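PDB 4PEY: putative secreted protein from Streptomyces sp. SirexAA-E, which hydrolyses laminarin and laminarioligosaccharides as an exo-beta-1,3-glucanase of glycoside hydrolase family 55, producing glucose and laminaribiose. Local coordinates for residues D33-G36 against K37-V41; S346-L349 against V350-G353. The protein carries 1 engineered substitution. All coordinates share one frame; numbering follows the deposited sequence.

Contact 1. Residues D33-G36 against K37-V41; sequences DIQG and KVDEV
The side-chain amide of Q35 and the carboxylate of D39 meet one helical turn apart, their planes inclined by 34°. The backbone oxygen of Q35 sits beneath the carboxylate, with O 3.2 Å from D39 CG. Q35 NE2 comes from the same side of that plane, displaced toward the oxygens, and spans them through two weak hydrogen bonds, 3.0 Å to D39 OD1 and 3.2 Å to D39 OD2. A bend at chi2 (68°) turns the Q35 amide forward along the helix, toward D39. Its other end is held too, since OE1 accepts from the backbone N of N68, a residue of a glycan pocket. A leucine in place of D39 would probably leave NE2 without these two acceptors and the amide less firmly fixed in rotation.

This is the first turn of helix 34-45, with D33 as its N-cap: D33 OD1 takes a weak bond from G36 N at 3.0 Å. A side chain at G36 would collide with the same carboxylate. Backbone i to i+4 bonds follow, such as V38 N to I34 O at 2.9 Å. The aliphatic part of K37 runs past D33 O, with CG 3.3 Å from it, and carries NZ to the carbonyl of P32. On the inner side, I34 CG2 and V38 CG2 lie 4.2 Å apart, side by side, and both residues pack on F27 of strand 24-27.

Contact 2. Residues S346-L349 against V350-G353; sequences SETL and VEVG
T348 and E351, three residues apart, join through one short side-chain hydrogen bond: T348 OG1 donates to E351 OE2 at 2.6 Å. The two side chains cross at about a right angle. The hydroxyl reaches OE2 on its anti side, 18° out of the carboxylate plane, while the rest of the threonine lies alongside the same oxygen, CB and CG2 each 3.5 Å from E351 OE2. With chi1 at 61°, T348 places OG1 between its backbone N and carbonyl carbon, and E351 extends beyond CG to bring its carboxylate back to meet it.

What lets i and i+3 share one side is the backbone. In an unbroken strand their side chains would project to opposite faces, but at L349 the chain turns a corner, interrupting strand 348-352. Next to this kink, L349 CB and V350 CG2 make a loose apolar contact at 4.4 Å. The side chain of L349 is buried against V373 of strand 367-375 and P317 of strand 314-317, and its backbone is hydrogen-bonded to A323 and L324. The strand itself runs in a parallel sheet between 324-326 and 385-389, in the coil-upon-coil arrangement of a right-handed beta-helix, and T348 touches V388 of the neighbouring strand 385-389.

One coil back, T322 hydrogen-bonds through its hydroxyl to T348 OG1 and touches the side chain of E351. T348 OG1 therefore takes part in two hydrogen bonds; because it gives its proton to the carboxylate, the arrangement is consistent with T322 supplying the proton of the second bond. Such a chain of hydroxyls ending on E351 would probably favour a carboxylate that keeps its negative charge.

Contacts 1 and 2 belong to different halves of the chain, consistent with the two tandem beta-helices of family 55 enzymes: residues 33-41 form a peripheral helix of the first, and 346-353 a coil corner of the second. Their centres are 39 Å apart and their nearest atoms about 26 Å, so neither touches the other. Each lies near a different sugar-binding region. The side chain of D39 is about 7 Å from a bound glucose unit. In contact 2 the side chain of L349 is about 9 Å from that of the substrate-binding R403. The inferred proton donor is replaced by the engineered A458.

Contact 1. Residues D33-G36 against K37-V41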
loop_
_atom_site.group_PDB
_atom_site.type_symbol
_atom_site.label_atom_id
_atom_site.label_comp_id
_atom_site.label_asym_id
_atom_site.label_seq_id
_atom_site.Cartn_x
_atom_site.Cartn_y
_atom_site.Cartn_z
ATOM N N ASP A 33 23.567 -16.767 -15.754
ATOM C CA ASP A 33 23.942 -15.957 -14.601
ATOM C C ASP A 33 22.823 -15.054 -14.093
ATOM O O ASP A 33 23.017 -13.857 -13.894
ATOM C CB ASP A 33 25.173 -15.109 -14.930
ATOM C CG ASP A 33 25.851 -14.573 -13.688
ATOM O OD1 ASP A 33 25.611 -15.135 -12.596
ATOM O OD2 ASP A 33 26.620 -13.595 -13.800
ATOM N N ILE A 34 21.652 -15.639 -13.874
ATOM C CA ILE A 34 20.545 -14.909 -13.274
ATOM C C ILE A 34 20.930 -14.400 -11.890
ATOM O O ILE A 34 20.662 -13.246 -11.546
ATOM C CB ILE A 34 19.282 -15.788 -13.170
ATOM C CG1 ILE A 34 18.802 -16.169 -14.570
ATOM C CG2 ILE A 34 18.181 -15.067 -12.397
ATOM C CD1 ILE A 34 17.579 -17.054 -14.571
ATOM N N GLN A 35 21.565 -15.257 -11.097
ATOM C CA GLN A 35 21.927 -14.880 -9.735
ATOM C C GLN A 35 22.859 -13.671 -9.727
ATOM O O GLN A 35 22.674 -12.739 -8.941
ATOM C CB GLN A 35 22.576 -16.053 -8.996
ATOM C CG GLN A 35 22.929 -15.717 -7.550
ATOM C CD GLN A 35 21.696 -15.508 -6.684
ATOM O OE1 GLN A 35 20.951 -16.445 -6.419
ATOM N NE2 GLN A 35 21.479 -14.276 -6.241
ATOM N N GLY A 36 23.844 -13.679 -10.620
ATOM C CA GLY A 36 24.770 -12.565 -10.731
ATOM C C GLY A 36 24.065 -11.270 -11.099
ATOM O O GLY A 36 24.362 -10.208 -10.551
ATOM N N LYS A 37 23.121 -11.360 -12.030
ATOM C CA LYS A 37 22.393 -10.185 -12.490
ATOM C C LYS A 37 21.497 -9.601 -11.406
ATOM O O LYS A 37 21.446 -8.382 -11.221
ATOM C CB LYS A 37 21.575 -10.534 -13.736
ATOM C CG LYS A 37 22.459 -10.748 -14.949
ATOM C CD LYS A 37 21.776 -11.519 -16.065
ATOM C CE LYS A 37 22.760 -11.770 -17.206
ATOM N NZ LYS A 37 22.211 -12.681 -18.243
ATOM N N VAL A 38 20.798 -10.466 -10.677
ATOM C CA VAL A 38 19.914 -10.003 -9.615
ATOM C C VAL A 38 20.728 -9.462 -8.428
ATOM O O VAL A 38 20.328 -8.495 -7.780
ATOM C CB VAL A 38 18.956 -11.135 -9.176
ATOM C CG1 VAL A 38 18.175 -10.753 -7.937
ATOM C CG2 VAL A 38 18.011 -11.472 -10.318
ATOM N N ASP A 39 21.891 -10.058 -8.173
ATOM C CA ASP A 39 22.785 -9.558 -7.129
ATOM C C ASP A 39 23.346 -8.180 -7.485
ATOM O O ASP A 39 23.535 -7.335 -6.608
ATOM C CB ASP A 39 23.945 -10.530 -6.880
ATOM C CG ASP A 39 23.553 -11.707 -6.008
ATOM O OD1 ASP A 39 22.513 -11.626 -5.317
ATOM O OD2 ASP A 39 24.304 -12.709 -6.005
ATOM N N GLU A 40 23.621 -7.955 -8.767
ATOM C CA GLU A 40 24.127 -6.656 -9.198
ATOM C C GLU A 40 23.103 -5.559 -8.905
ATOM O O GLU A 40 23.452 -4.488 -8.400
ATOM C CB GLU A 40 24.483 -6.670 -10.688
ATOM C CG GLU A 40 24.958 -5.322 -11.196
ATOM C CD GLU A 40 25.411 -5.352 -12.644
ATOM O OE1 GLU A 40 24.965 -6.247 -13.398
ATOM O OE2 GLU A 40 26.216 -4.474 -13.025
ATOM N N VAL A 41 21.841 -5.836 -9.221
ATOM C CA VAL A 41 20.765 -4.895 -8.933
ATOM C C VAL A 41 20.659 -4.667 -7.424
ATOM O O VAL A 41 20.560 -3.529 -6.970
ATOM C CB VAL A 41 19.406 -5.395 -9.492
ATOM C CG1 VAL A 41 18.267 -4.476 -9.062
ATOM C CG2 VAL A 41 19.462 -5.492 -11.018
#

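Contact 2. Residues S346-L349 against V350-G353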
loop_
_atom_site.group_PDB
_atom_site.type_symbol
_atom_site.label_atom_id
_atom_site.label_comp_id
_atom_site.label_asym_id
_atom_site.label_seq_id
_atom_site.Cartn_x
_atom_site.Cartn_y
_atom_site.Cartn_z
ATOM N N SER A 346 1.299 21.115 -3.989
ATOM C CA SER A 346 0.146 20.687 -4.778
ATOM C C SER A 346 -1.093 20.680 -3.895
ATOM O O SER A 346 -1.093 20.093 -2.817
ATOM C CB SER A 346 0.361 19.292 -5.379
ATOM O OG SER A 346 1.405 19.292 -6.330
ATOM N N GLU A 347 -2.151 21.335 -4.348
ATOM C CA GLU A 347 -3.401 21.347 -3.600
ATOM C C GLU A 347 -3.890 19.914 -3.362
ATOM O O GLU A 347 -4.343 19.570 -2.264
ATOM C CB GLU A 347 -4.453 22.165 -4.350
ATOM C CG GLU A 347 -5.780 22.263 -3.637
ATOM C CD GLU A 347 -6.721 23.249 -4.299
ATOM O OE1 GLU A 347 -6.314 23.908 -5.286
ATOM O OE2 GLU A 347 -7.871 23.371 -3.824
ATOM N N THR A 348 -3.781 19.082 -4.394
ATOM C CA THR A 348 -4.040 17.643 -4.278
ATOM C C THR A 348 -2.993 16.892 -5.088
ATOM O O THR A 348 -2.489 17.432 -6.070
ATOM C CB THR A 348 -5.433 17.240 -4.799
ATOM O OG1 THR A 348 -5.530 17.577 -6.190
ATOM C CG2 THR A 348 -6.551 17.935 -4.029
ATOM N N LEU A 349 -2.661 15.663 -4.693
ATOM C CA LEU A 349 -1.745 14.846 -5.497
ATOM C C LEU A 349 -2.494 13.842 -6.382
ATOM O O LEU A 349 -2.116 13.617 -7.532
ATOM C CB LEU A 349 -0.733 14.115 -4.602
ATOM C CG LEU A 349 0.311 15.043 -3.963
ATOM C CD1 LEU A 349 1.132 14.333 -2.913
ATOM C CD2 LEU A 349 1.241 15.678 -5.010
ATOM N N VAL A 350 -3.546 13.235 -5.835
ATOM C CA VAL A 350 -4.379 12.271 -6.555
ATOM C C VAL A 350 -5.850 12.575 -6.290
ATOM O O VAL A 350 -6.250 12.714 -5.129
ATOM C CB VAL A 350 -4.074 10.814 -6.123
ATOM C CG1 VAL A 350 -4.981 9.822 -6.857
ATOM C CG2 VAL A 350 -2.592 10.477 -6.338
ATOM N N GLU A 351 -6.641 12.695 -7.359
ATOM C CA GLU A 351 -8.088 12.866 -7.241
ATOM C C GLU A 351 -8.807 11.742 -7.962
ATOM O O GLU A 351 -8.557 11.502 -9.142
ATOM C CB GLU A 351 -8.544 14.213 -7.814
ATOM C CG GLU A 351 -8.042 15.407 -7.038
ATOM C CD GLU A 351 -8.471 16.739 -7.640
ATOM O OE1 GLU A 351 -9.399 16.762 -8.481
ATOM O OE2 GLU A 351 -7.873 17.770 -7.261
ATOM N N VAL A 352 -9.688 11.046 -7.249
ATOM C CA VAL A 352 -10.493 9.992 -7.859
ATOM C C VAL A 352 -11.925 10.495 -7.959
ATOM O O VAL A 352 -12.653 10.537 -6.960
ATOM C CB VAL A 352 -10.440 8.675 -7.050
ATOM C CG1 VAL A 352 -11.194 7.571 -7.791
ATOM C CG2 VAL A 352 -8.997 8.257 -6.807
ATOM N N GLY A 353 -12.322 10.899 -9.161
ATOM C CA GLY A 353 -13.620 11.519 -9.355
ATOM C C GLY A 353 -13.594 13.026 -9.157
ATOM O O GLY A 353 -12.659 13.560 -8.558
#